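Local coordinates for protein P47 (Clostridium botulinum, PDB 6EKT) that may belong to a progenitor toxin complex that protects botulinum neurotoxin in the host gut, and has the tubular lipid-binding (TULIP) type of fold, at residues Gly104-Leu109 / Ser144-Asn149; Lys65-Asn70 / Pro87-Tyr92; Ile318-Leu323 / Ser334-Gln339. One frame throughout, in Å; residues are numbered along the deposited sequence.

In the fold
From the N terminus, interaction 2 closes first: strand 62-68 pairs with residues 87-92, where the chain turns the corner from strand 81-88 of the six-stranded sheet into strand 91-94 of the four-stranded one. Interaction 1 follows in series, joining the entry to strand 108-118 with the loop between strand 124-141 and helix 152-168. The two contacts touch, their centres about 11 Å apart, through backbone bonds between Ile88 and the Gly104-Ile105 segment. Interaction 3 closes last and locally, as a hairpin of strands 315-326 and 329-347 against helix 374-394. It lies on the opposite side of the chain's centre, with nearest atoms about 50 Å from interaction 1, as suits an elongated protein.

Interaction 1: Gly104-Leu109 / Ser144-Asn149; sequences GINPVL and SDLNGN
An Asx turn at Asp145, set on a type I beta turn running from Asp145 to Gly148, docks against Gly104-Leu109, the lead-in and first residues of strand 108-118. The polar grip centres on the Asp145 carboxylate. Its CG stands anti to the backbone N (chi1 -172°), which carries the group across to the other segment. There Asp145 OD1 accepts from Asn106 N at 2.8 Å and, on the opposite face of the carboxylate plane, from Asn147 N of its own turn; OD2 takes Asn149 N. Two further hydrogen bonds cross the contact. Leu146 N donates to Asn106 O along a nearly straight N-H (171°), approaching from above the carbonyl plane. Asn147 ND2 reaches Gly104 O at 2.7 Å, the acceptor lying almost in the plane of the side-chain amide. Packing fills the flanks: Ile105 CG1 lies 3.5 Å from Asp145 OD2, its side chain crossing that of Asp145 at about a right angle, while Leu146 runs alongside Asn106 and sets CD2 3.9 Å from Val108 CG2. Ser144 OG turns to Asn159 of helix 152-168, and Phe158 of the same helix touches Pro107, so both segments also lean on that helix. Ser144 O, buried by the contact without a hydrogen-bond partner, comes within 3.3 Å of Pro107 CA.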
ATOM      1  N   GLY A 104     -37.184  11.846  12.935  1.00 48.46           N
ATOM      2  CA  GLY A 104     -36.602  12.888  12.090  1.00 48.11           C
ATOM      3  C   GLY A 104     -35.423  13.636  12.692  1.00 46.25           C
ATOM      4  O   GLY A 104     -34.950  14.612  12.107  1.00 47.31           O
ATOM      5  N   ILE A 105     -34.932  13.168  13.842  1.00 43.44           N
ATOM      6  CA  ILE A 105     -33.723  13.726  14.475  1.00 41.43           C
ATOM      7  C   ILE A 105     -32.488  13.067  13.835  1.00 40.63           C
ATOM      8  O   ILE A 105     -32.460  11.836  13.627  1.00 40.68           O
ATOM      9  CB  ILE A 105     -33.772  13.609  16.032  1.00 40.21           C
ATOM     10  CG1 ILE A 105     -34.634  14.728  16.655  1.00 40.60           C
ATOM     11  CG2 ILE A 105     -32.387  13.703  16.667  1.00 38.71           C
ATOM     12  CD1 ILE A 105     -36.096  14.724  16.279  1.00 42.51           C
ATOM     13  N   ASN A 106     -31.484  13.896  13.529  1.00 38.81           N
ATOM     14  CA  ASN A 106     -30.340  13.498  12.698  1.00 38.06           C
ATOM     15  C   ASN A 106     -28.989  13.895  13.352  1.00 35.97           C
ATOM     16  O   ASN A 106     -28.365  14.897  12.958  1.00 35.66           O
ATOM     17  CB  ASN A 106     -30.522  14.089  11.283  1.00 39.54           C
ATOM     18  CG  ASN A 106     -29.544  13.525  10.270  1.00 40.14           C
ATOM     19  OD1 ASN A 106     -28.911  12.480  10.492  1.00 39.67           O
ATOM     20  ND2 ASN A 106     -29.424  14.210   9.133  1.00 40.90           N
ATOM     21  N   PRO A 107     -28.536  13.109  14.363  1.00 34.31           N
ATOM     22  CA  PRO A 107     -27.297  13.423  15.075  1.00 32.66           C
ATOM     23  C   PRO A 107     -26.049  13.175  14.232  1.00 32.28           C
ATOM     24  O   PRO A 107     -26.041  12.312  13.342  1.00 30.97           O
ATOM     25  CB  PRO A 107     -27.314  12.451  16.268  1.00 32.69           C
ATOM     26  CG  PRO A 107     -28.733  11.935  16.355  1.00 33.58           C
ATOM     27  CD  PRO A 107     -29.166  11.897  14.917  1.00 34.55           C
ATOM     28  N   VAL A 108     -25.015  13.964  14.513  1.00 30.94           N
ATOM     29  CA  VAL A 108     -23.694  13.734  13.949  1.00 30.27           C
ATOM     30  C   VAL A 108     -22.771  13.391  15.107  1.00 29.59           C
ATOM     31  O   VAL A 108     -22.592  14.193  16.044  1.00 28.32           O
ATOM     32  CB  VAL A 108     -23.167  14.968  13.172  1.00 30.06           C
ATOM     33  CG1 VAL A 108     -21.807  14.673  12.545  1.00 29.47           C
ATOM     34  CG2 VAL A 108     -24.170  15.396  12.111  1.00 31.62           C
ATOM     35  N   LEU A 109     -22.217  12.185  15.047  1.00 28.68           N
ATOM     36  CA  LEU A 109     -21.290  11.713  16.037  1.00 28.30           C
ATOM     37  C   LEU A 109     -19.907  11.520  15.423  1.00 28.49           C
ATOM     38  O   LEU A 109     -19.747  11.489  14.188  1.00 29.03           O
ATOM     39  CB  LEU A 109     -21.774  10.385  16.638  1.00 28.63           C
ATOM     40  CG  LEU A 109     -23.235  10.304  17.099  1.00 29.80           C
ATOM     41  CD1 LEU A 109     -23.634   8.884  17.478  1.00 29.55           C
ATOM     42  CD2 LEU A 109     -23.471  11.249  18.260  1.00 29.39           C
ATOM     43  N   SER A 144     -26.238  17.597  17.865  1.00 32.92           N
ATOM     44  CA  SER A 144     -27.354  16.827  18.428  1.00 33.27           C
ATOM     45  C   SER A 144     -28.416  16.519  17.366  1.00 35.44           C
ATOM     46  O   SER A 144     -28.904  15.382  17.261  1.00 35.46           O
ATOM     47  CB  SER A 144     -27.955  17.551  19.651  1.00 32.63           C
ATOM     48  OG  SER A 144     -26.953  17.717  20.648  1.00 32.47           O
ATOM     49  N   ASP A 145     -28.744  17.529  16.571  1.00 36.65           N
ATOM     50  CA  ASP A 145     -29.689  17.374  15.473  1.00 40.15           C
ATOM     51  C   ASP A 145     -29.360  18.346  14.348  1.00 41.06           C
ATOM     52  O   ASP A 145     -29.532  19.557  14.478  1.00 40.82           O
ATOM     53  CB  ASP A 145     -31.146  17.563  15.952  1.00 40.41           C
ATOM     54  CG  ASP A 145     -32.181  17.224  14.869  1.00 41.83           C
ATOM     55  OD1 ASP A 145     -31.835  16.617  13.842  1.00 41.78           O
ATOM     56  OD2 ASP A 145     -33.366  17.561  15.064  1.00 43.34           O
ATOM     57  N   LEU A 146     -28.894  17.780  13.243  1.00 43.65           N
ATOM     58  CA  LEU A 146     -28.608  18.526  12.021  1.00 47.44           C
ATOM     59  C   LEU A 146     -29.868  19.234  11.464  1.00 51.62           C
ATOM     60  O   LEU A 146     -29.756  20.208  10.716  1.00 52.96           O
ATOM     61  CB  LEU A 146     -27.998  17.568  10.993  1.00 47.79           C
ATOM     62  CG  LEU A 146     -26.927  18.001   9.986  1.00 47.60           C
ATOM     63  CD1 LEU A 146     -25.759  18.738  10.627  1.00 45.53           C
ATOM     64  CD2 LEU A 146     -26.441  16.771   9.238  1.00 47.06           C
ATOM     65  N   ASN A 147     -31.049  18.749  11.859  1.00 54.17           N
ATOM     66  CA  ASN A 147     -32.346  19.304  11.437  1.00 57.53           C
ATOM     67  C   ASN A 147     -32.898  20.420  12.352  1.00 60.16           C
ATOM     68  O   ASN A 147     -33.975  20.969  12.081  1.00 63.13           O
ATOM     69  CB  ASN A 147     -33.372  18.168  11.273  1.00 58.77           C
ATOM     70  CG  ASN A 147     -32.993  17.177  10.183  1.00 59.19           C
ATOM     71  OD1 ASN A 147     -32.373  17.538   9.187  1.00 60.45           O
ATOM     72  ND2 ASN A 147     -33.370  15.915  10.367  1.00 59.49           N
ATOM     73  N   GLY A 148     -32.175  20.731  13.432  1.00 59.27           N
ATOM     74  CA  GLY A 148     -32.474  21.867  14.327  1.00 60.84           C
ATOM     75  C   GLY A 148     -33.630  21.744  15.316  1.00 62.47           C
ATOM     76  O   GLY A 148     -34.075  22.749  15.881  1.00 63.34           O
ATOM     77  N   ASN A 149     -34.101  20.520  15.547  1.00 63.19           N
ATOM     78  CA  ASN A 149     -35.312  20.272  16.338  1.00 63.09           C
ATOM     79  C   ASN A 149     -35.101  20.174  17.850  1.00 61.55           C
ATOM     80  O   ASN A 149     -36.045  20.364  18.616  1.00 61.93           O
ATOM     81  CB  ASN A 149     -36.041  19.026  15.833  1.00 65.22           C
ATOM     82  CG  ASN A 149     -36.631  19.214  14.452  1.00 67.20           C
ATOM     83  OD1 ASN A 149     -37.830  19.446  14.316  1.00 70.87           O
ATOM     84  ND2 ASN A 149     -35.797  19.123  13.421  1.00 66.81           N
TER

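Interaction 2: Lys65-Asn70 / Pro87-Tyr92; sequences KMVFDN and PIKEGY
Lys89 and Glu90 both carry CG between backbone N and carbonyl carbon (chi1 64° and 67°), which sets their side chains against Val67. In this antiparallel pairing both residues lie opposite Val67, a classic beta bulge. Glu90 CG runs alongside Val67, 3.8 Å from Val67 CG2, and Lys89 CE passes 3.9 Å from Val67 CG1. Val67 also holds the bulge through its backbone: Val67 O takes Lys89 N at 2.9 Å and only a weak bond from Glu90 N, while Val67 N donates to Glu90 O. Beyond the bulge the strands continue through the hydrogen-bonded pair Lys65-Tyr92; at the other end, Asp69 N bonds to Pro87 O. At Lys89 and Glu90 the chain turns the corner from strand 81-88 into strand 91-94, so strand 62-68 spans the joint between two sheets. Met66 and Ile88 meet at SD and CD1, 3.9 Å apart, and both reach helix 152-168, Met66 at Leu162 and Ile88 at Phe158. Tyr92, whose OH bonds to Glu63, brings CE1 to 3.8 Å from Lys65 CB. In the non-hydrogen-bonded pair of Gly91 with Met66, Gly91 CA lies 3.2 Å from Lys65 O, a CA-H...O contact.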
ATOM      1  N   LYS A  65     -35.428   5.499  23.401  1.00 38.98           N
ATOM      2  CA  LYS A  65     -35.555   4.486  22.360  1.00 40.79           C
ATOM      3  C   LYS A  65     -35.196   5.126  21.029  1.00 40.58           C
ATOM      4  O   LYS A  65     -35.726   6.199  20.703  1.00 40.28           O
ATOM      5  CB  LYS A  65     -36.998   3.944  22.303  1.00 42.67           C
ATOM      6  CG  LYS A  65     -37.275   3.000  21.141  1.00 44.99           C
ATOM      7  CD  LYS A  65     -38.669   2.405  21.263  1.00 46.93           C
ATOM      8  CE  LYS A  65     -38.966   1.489  20.097  1.00 49.37           C
ATOM      9  NZ  LYS A  65     -40.367   1.002  20.259  1.00 51.06           N
ATOM     10  N   MET A  66     -34.309   4.463  20.271  1.00 41.50           N
ATOM     11  CA  MET A  66     -33.866   4.932  18.951  1.00 41.50           C
ATOM     12  C   MET A  66     -33.874   3.803  17.935  1.00 42.94           C
ATOM     13  O   MET A  66     -33.145   2.813  18.088  1.00 43.85           O
ATOM     14  CB  MET A  66     -32.460   5.554  19.024  1.00 39.86           C
ATOM     15  CG  MET A  66     -32.360   6.856  19.808  1.00 39.46           C
ATOM     16  SD  MET A  66     -30.710   7.588  19.926  1.00 38.50           S
ATOM     17  CE  MET A  66     -29.841   6.443  20.990  1.00 38.54           C
ATOM     18  N   VAL A  67     -34.697   3.950  16.901  1.00 43.81           N
ATOM     19  CA  VAL A  67     -34.661   3.043  15.749  1.00 44.84           C
ATOM     20  C   VAL A  67     -34.066   3.838  14.576  1.00 43.95           C
ATOM     21  O   VAL A  67     -34.607   4.885  14.183  1.00 43.85           O
ATOM     22  CB  VAL A  67     -36.061   2.452  15.393  1.00 46.97           C
ATOM     23  CG1 VAL A  67     -35.923   1.264  14.445  1.00 48.48           C
ATOM     24  CG2 VAL A  67     -36.832   2.023  16.645  1.00 47.35           C
ATOM     25  N   PHE A  68     -32.947   3.348  14.040  1.00 43.25           N
ATOM     26  CA  PHE A  68     -32.173   4.091  13.041  1.00 42.78           C
ATOM     27  C   PHE A  68     -32.629   3.908  11.599  1.00 44.88           C
ATOM     28  O   PHE A  68     -32.932   2.796  11.156  1.00 46.59           O
ATOM     29  CB  PHE A  68     -30.671   3.770  13.161  1.00 40.65           C
ATOM     30  CG  PHE A  68     -30.089   4.112  14.506  1.00 38.60           C
ATOM     31  CD1 PHE A  68     -29.840   5.435  14.861  1.00 36.94           C
ATOM     32  CD2 PHE A  68     -29.770   3.102  15.412  1.00 38.37           C
ATOM     33  CE1 PHE A  68     -29.287   5.746  16.100  1.00 36.09           C
ATOM     34  CE2 PHE A  68     -29.227   3.403  16.656  1.00 37.22           C
ATOM     35  CZ  PHE A  68     -28.984   4.727  17.002  1.00 35.90           C
ATOM     36  N   ASP A  69     -32.679   5.029  10.886  1.00 45.65           N
ATOM     37  CA  ASP A  69     -32.831   5.073   9.434  1.00 46.71           C
ATOM     38  C   ASP A  69     -31.619   4.413   8.753  1.00 46.00           C
ATOM     39  O   ASP A  69     -31.779   3.518   7.914  1.00 47.10           O
ATOM     40  CB  ASP A  69     -32.951   6.539   8.997  1.00 48.77           C
ATOM     41  CG  ASP A  69     -33.962   6.750   7.894  1.00 52.69           C
ATOM     42  OD1 ASP A  69     -33.644   6.452   6.727  1.00 54.73           O
ATOM     43  OD2 ASP A  69     -35.073   7.241   8.196  1.00 54.32           O
ATOM     44  N   ASN A  70     -30.423   4.848   9.161  0.50 43.33           N
ATOM     45  CA  ASN A  70     -29.147   4.494   8.536  0.50 41.76           C
ATOM     46  C   ASN A  70     -28.026   5.004   9.444  0.50 39.57           C
ATOM     47  O   ASN A  70     -28.295   5.786  10.356  0.50 38.49           O
ATOM     48  CB  ASN A  70     -29.030   5.168   7.167  0.50 41.96           C
ATOM     49  CG  ASN A  70     -27.886   4.611   6.350  0.50 41.43           C
ATOM     50  OD1 ASN A  70     -27.335   3.572   6.694  0.50 40.81           O
ATOM     51  ND2 ASN A  70     -27.519   5.298   5.278  0.50 41.41           N
ATOM     52  N   PRO A  87     -29.292   9.149  11.500  1.00 38.19           N
ATOM     53  CA  PRO A  87     -30.690   9.581  11.452  1.00 39.30           C
ATOM     54  C   PRO A  87     -31.624   8.568  12.138  1.00 40.68           C
ATOM     55  O   PRO A  87     -31.531   7.356  11.893  1.00 41.65           O
ATOM     56  CB  PRO A  87     -30.986   9.694   9.946  1.00 39.96           C
ATOM     57  CG  PRO A  87     -29.920   8.877   9.276  1.00 40.19           C
ATOM     58  CD  PRO A  87     -28.709   9.082  10.141  1.00 38.60           C
ATOM     59  N   ILE A  88     -32.460   9.081  13.031  1.00 40.45           N
ATOM     60  CA  ILE A  88     -33.446   8.286  13.776  1.00 42.23           C
ATOM     61  C   ILE A  88     -34.784   8.369  13.034  1.00 44.39           C
ATOM     62  O   ILE A  88     -35.348   9.458  12.882  1.00 44.52           O
ATOM     63  CB  ILE A  88     -33.612   8.795  15.238  1.00 40.37           C
ATOM     64  CG1 ILE A  88     -32.269   8.767  15.983  1.00 38.03           C
ATOM     65  CG2 ILE A  88     -34.616   7.941  16.015  1.00 40.83           C
ATOM     66  CD1 ILE A  88     -32.154   9.802  17.084  1.00 37.66           C
ATOM     67  N   LYS A  89     -35.287   7.225  12.582  1.00 47.47           N
ATOM     68  CA  LYS A  89     -36.601   7.197  11.917  1.00 50.80           C
ATOM     69  C   LYS A  89     -37.777   7.270  12.896  1.00 51.83           C
ATOM     70  O   LYS A  89     -38.813   7.858  12.571  1.00 53.23           O
ATOM     71  CB  LYS A  89     -36.748   6.020  10.934  1.00 54.42           C
ATOM     72  CG  LYS A  89     -36.713   4.609  11.517  1.00 56.33           C
ATOM     73  CD  LYS A  89     -37.150   3.576  10.475  1.00 58.96           C
ATOM     74  CE  LYS A  89     -36.511   2.218  10.729  1.00 59.24           C
ATOM     75  NZ  LYS A  89     -36.681   1.284   9.574  1.00 61.31           N
ATOM     76  N   GLU A  90     -37.615   6.664  14.074  1.00 50.34           N
ATOM     77  CA  GLU A  90     -38.638   6.688  15.127  1.00 51.00           C
ATOM     78  C   GLU A  90     -38.025   6.449  16.508  1.00 48.56           C
ATOM     79  O   GLU A  90     -36.975   5.808  16.652  1.00 46.08           O
ATOM     80  CB  GLU A  90     -39.779   5.686  14.854  1.00 53.56           C
ATOM     81  CG  GLU A  90     -39.367   4.226  14.915  1.00 55.17           C
ATOM     82  CD  GLU A  90     -40.540   3.275  14.989  1.00 58.54           C
ATOM     83  OE1 GLU A  90     -41.231   3.239  16.028  1.00 60.16           O
ATOM     84  OE2 GLU A  90     -40.772   2.556  14.008  1.00 60.96           O
ATOM     85  N   GLY A  91     -38.715   6.955  17.519  1.00 47.59           N
ATOM     86  CA  GLY A  91     -38.250   6.851  18.886  1.00 46.17           C
ATOM     87  C   GLY A  91     -38.606   8.061  19.721  1.00 44.19           C
ATOM     88  O   GLY A  91     -39.284   8.985  19.257  1.00 44.27           O
ATOM     89  N   TYR A  92     -38.109   8.052  20.953  1.00 42.98           N
ATOM     90  CA  TYR A  92     -38.426   9.076  21.941  1.00 43.16           C
ATOM     91  C   TYR A  92     -37.419   9.042  23.091  1.00 41.62           C
ATOM     92  O   TYR A  92     -36.680   8.068  23.270  1.00 40.96           O
ATOM     93  CB  TYR A  92     -39.861   8.851  22.486  1.00 44.80           C
ATOM     94  CG  TYR A  92     -39.982   7.637  23.382  1.00 45.83           C
ATOM     95  CD1 TYR A  92     -40.187   6.363  22.842  1.00 47.26           C
ATOM     96  CD2 TYR A  92     -39.872   7.763  24.779  1.00 46.33           C
ATOM     97  CE1 TYR A  92     -40.278   5.243  23.658  1.00 48.91           C
ATOM     98  CE2 TYR A  92     -39.965   6.649  25.609  1.00 47.80           C
ATOM     99  CZ  TYR A  92     -40.163   5.396  25.040  1.00 49.30           C
ATOM    100  OH  TYR A  92     -40.252   4.292  25.847  1.00 51.83           O
TER

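Interaction 3: Ile318-Leu323 / Ser334-Gln339; sequences ISLRGL and SDFEIQ
This is regular antiparallel strand pairing within the hairpin of strands 315-326 and 329-347, part of an eight-stranded antiparallel sheet; the short segments run at 164° to each other. Leu320-Ile338 and Gly322-Phe336 are the hydrogen-bonded pairs, each joined by two backbone bonds, such as Phe336 N to Gly322 O at 2.9 Å. On the face carrying Leu320, Phe336 and Ile338, Phe336 holds CG between backbone N and carbonyl carbon (chi1 58°), which lays its ring back across the neighbouring strand. Gly322 C sits 3.6 Å above the ring plane, over its centre, and Gly322 CA makes a CH-pi contact with the same ring. Leu320 CD1 meets the ring edge at Phe336 CE1, 4.0 Å away, while Leu320 CG packs alongside Ile338 CB at 3.9 Å. Helix 374-394 covers this layer, Ile391 touching both Leu320 and Phe336. Across the opposite face, Arg321 and Glu337 lie side by side, CG to CG, with Arg321 NE and Glu337 OE1 4.1 Å apart, too far for a salt bridge, and their flat groups perpendicular. A water donates to both Gly322 O and Asp335 OD1; Asp335 OD2 bonds to His368. A sheet wrapped round a long helix in this way is characteristic of the TULIP fold.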
ATOM      1  N   ILE A 318      20.481   1.819 -14.185  1.00 24.75           N
ATOM      2  CA  ILE A 318      21.353   0.661 -13.990  1.00 25.21           C
ATOM      3  C   ILE A 318      22.731   1.063 -14.493  1.00 25.63           C
ATOM      4  O   ILE A 318      22.879   1.489 -15.649  1.00 26.84           O
ATOM      5  CB  ILE A 318      20.847  -0.609 -14.736  1.00 26.08           C
ATOM      6  CG1 ILE A 318      19.439  -0.979 -14.266  1.00 27.22           C
ATOM      7  CG2 ILE A 318      21.813  -1.776 -14.528  1.00 26.37           C
ATOM      8  CD1 ILE A 318      18.696  -1.959 -15.164  1.00 27.68           C
ATOM      9  N   SER A 319      23.710   0.973 -13.602  1.00 25.52           N
ATOM     10  CA  SER A 319      25.106   1.302 -13.904  1.00 26.16           C
ATOM     11  C   SER A 319      25.931   0.044 -13.633  1.00 24.68           C
ATOM     12  O   SER A 319      25.818  -0.576 -12.562  1.00 24.03           O
ATOM     13  CB  SER A 319      25.560   2.500 -13.050  1.00 29.19           C
ATOM     14  OG  SER A 319      26.895   2.878 -13.368  1.00 34.51           O
ATOM     15  N   LEU A 320      26.737  -0.370 -14.615  1.00 23.47           N
ATOM     16  CA  LEU A 320      27.524  -1.589 -14.440  1.00 22.33           C
ATOM     17  C   LEU A 320      28.890  -1.487 -15.114  1.00 22.77           C
ATOM     18  O   LEU A 320      29.055  -0.709 -16.076  1.00 21.87           O
ATOM     19  CB  LEU A 320      26.736  -2.820 -14.942  1.00 22.04           C
ATOM     20  CG  LEU A 320      26.447  -2.942 -16.447  1.00 22.14           C
ATOM     21  CD1 LEU A 320      27.616  -3.651 -17.127  1.00 23.09           C
ATOM     22  CD2 LEU A 320      25.139  -3.668 -16.747  1.00 22.46           C
ATOM     23  N   ARG A 321      29.834  -2.281 -14.609  1.00 22.29           N
ATOM     24  CA  ARG A 321      31.193  -2.354 -15.135  1.00 24.05           C
ATOM     25  C   ARG A 321      31.565  -3.820 -15.210  1.00 23.03           C
ATOM     26  O   ARG A 321      31.301  -4.591 -14.274  1.00 21.78           O
ATOM     27  CB  ARG A 321      32.157  -1.643 -14.177  1.00 27.51           C
ATOM     28  CG  ARG A 321      33.603  -1.423 -14.638  1.00 32.47           C
ATOM     29  CD  ARG A 321      34.323  -0.446 -13.682  1.00 37.30           C
ATOM     30  NE  ARG A 321      33.382   0.554 -13.101  1.00 42.14           N
ATOM     31  CZ  ARG A 321      32.948   0.598 -11.831  1.00 44.04           C
ATOM     32  NH1 ARG A 321      32.090   1.534 -11.460  1.00 47.22           N
ATOM     33  NH2 ARG A 321      33.366  -0.265 -10.916  1.00 45.88           N
ATOM     34  N   GLY A 322      32.225  -4.188 -16.308  1.00 22.66           N
ATOM     35  CA  GLY A 322      32.661  -5.571 -16.502  1.00 22.03           C
ATOM     36  C   GLY A 322      33.799  -5.674 -17.507  1.00 22.40           C
ATOM     37  O   GLY A 322      34.427  -4.675 -17.879  1.00 21.30           O
ATOM     38  N   LEU A 323      34.075  -6.900 -17.921  1.00 21.82           N
ATOM     39  CA  LEU A 323      35.144  -7.174 -18.872  1.00 21.65           C
ATOM     40  C   LEU A 323      34.771  -8.423 -19.660  1.00 21.11           C
ATOM     41  O   LEU A 323      33.928  -9.212 -19.211  1.00 20.44           O
ATOM     42  CB  LEU A 323      36.498  -7.360 -18.158  1.00 23.32           C
ATOM     43  CG  LEU A 323      36.615  -8.407 -17.058  1.00 25.43           C
ATOM     44  CD1 LEU A 323      36.881  -9.796 -17.656  1.00 25.86           C
ATOM     45  CD2 LEU A 323      37.739  -7.997 -16.115  1.00 26.28           C
ATOM     46  N   SER A 334      38.657  -6.683 -23.038  1.00 21.89           N
ATOM     47  CA  SER A 334      38.096  -5.345 -22.983  1.00 22.59           C
ATOM     48  C   SER A 334      37.488  -5.100 -21.617  1.00 22.32           C
ATOM     49  O   SER A 334      36.854  -5.999 -21.069  1.00 21.36           O
ATOM     50  CB  SER A 334      36.966  -5.216 -23.997  1.00 23.51           C
ATOM     51  OG  SER A 334      37.498  -5.007 -25.273  1.00 27.57           O
ATOM     52  N   ASP A 335      37.689  -3.898 -21.081  1.00 21.80           N
ATOM     53  CA  ASP A 335      36.812  -3.372 -20.035  1.00 23.12           C
ATOM     54  C   ASP A 335      35.630  -2.682 -20.692  1.00 22.80           C
ATOM     55  O   ASP A 335      35.784  -2.076 -21.757  1.00 21.97           O
ATOM     56  CB  ASP A 335      37.547  -2.352 -19.168  1.00 25.28           C
ATOM     57  CG  ASP A 335      38.757  -2.937 -18.483  1.00 26.34           C
ATOM     58  OD1 ASP A 335      38.609  -3.894 -17.716  1.00 26.92           O
ATOM     59  OD2 ASP A 335      39.858  -2.433 -18.736  1.00 29.01           O
ATOM     60  N   PHE A 336      34.462  -2.772 -20.055  1.00 21.95           N
ATOM     61  CA  PHE A 336      33.310  -1.996 -20.502  1.00 21.92           C
ATOM     62  C   PHE A 336      32.462  -1.451 -19.351  1.00 21.96           C
ATOM     63  O   PHE A 336      32.500  -1.965 -18.232  1.00 21.14           O
ATOM     64  CB  PHE A 336      32.449  -2.796 -21.476  1.00 21.55           C
ATOM     65  CG  PHE A 336      31.949  -4.098 -20.908  1.00 21.71           C
ATOM     66  CD1 PHE A 336      30.845  -4.119 -20.035  1.00 22.27           C
ATOM     67  CD2 PHE A 336      32.559  -5.291 -21.244  1.00 22.11           C
ATOM     68  CE1 PHE A 336      30.373  -5.319 -19.508  1.00 22.40           C
ATOM     69  CE2 PHE A 336      32.078  -6.504 -20.725  1.00 22.07           C
ATOM     70  CZ  PHE A 336      30.990  -6.510 -19.855  1.00 21.91           C
ATOM     71  N   GLU A 337      31.711  -0.397 -19.643  1.00 23.10           N
ATOM     72  CA  GLU A 337      30.773   0.172 -18.677  1.00 24.22           C
ATOM     73  C   GLU A 337      29.494   0.439 -19.411  1.00 23.19           C
ATOM     74  O   GLU A 337      29.539   0.820 -20.576  1.00 23.89           O
ATOM     75  CB  GLU A 337      31.326   1.494 -18.126  1.00 27.45           C
ATOM     76  CG  GLU A 337      32.504   1.285 -17.196  1.00 31.84           C
ATOM     77  CD  GLU A 337      32.950   2.561 -16.497  1.00 36.01           C
ATOM     78  OE1 GLU A 337      32.105   3.256 -15.888  1.00 39.97           O
ATOM     79  OE2 GLU A 337      34.162   2.844 -16.547  1.00 38.92           O
ATOM     80  N   ILE A 338      28.357   0.254 -18.746  1.00 21.73           N
ATOM     81  CA  ILE A 338      27.069   0.500 -19.366  1.00 21.83           C
ATOM     82  C   ILE A 338      26.230   1.295 -18.368  1.00 22.31           C
ATOM     83  O   ILE A 338      26.247   1.005 -17.165  1.00 21.24           O
ATOM     84  CB  ILE A 338      26.342  -0.836 -19.720  1.00 21.72           C
ATOM     85  CG1 ILE A 338      27.155  -1.645 -20.752  1.00 21.92           C
ATOM     86  CG2 ILE A 338      24.945  -0.601 -20.300  1.00 21.77           C
ATOM     87  CD1 ILE A 338      26.663  -3.065 -20.944  1.00 21.74           C
ATOM     88  N   GLN A 339      25.481   2.263 -18.898  0.50 22.92           N
ATOM     89  CA  GLN A 339      24.468   2.993 -18.142  0.50 23.49           C
ATOM     90  C   GLN A 339      23.123   2.922 -18.879  0.50 23.67           C
ATOM     91  O   GLN A 339      23.003   3.460 -19.984  0.50 24.37           O
ATOM     92  CB  GLN A 339      24.914   4.449 -17.950  0.50 24.09           C
ATOM     93  CG  GLN A 339      26.282   4.621 -17.289  0.50 24.42           C
ATOM     94  CD  GLN A 339      27.435   4.650 -18.273  0.50 25.40           C
ATOM     95  OE1 GLN A 339      27.285   5.071 -19.424  0.50 26.38           O
ATOM     96  NE2 GLN A 339      28.607   4.214 -17.821  0.50 25.10           N
TER
HETATM   97  O   HOH W   1      36.292  -3.570 -16.216  1.00 35.38           O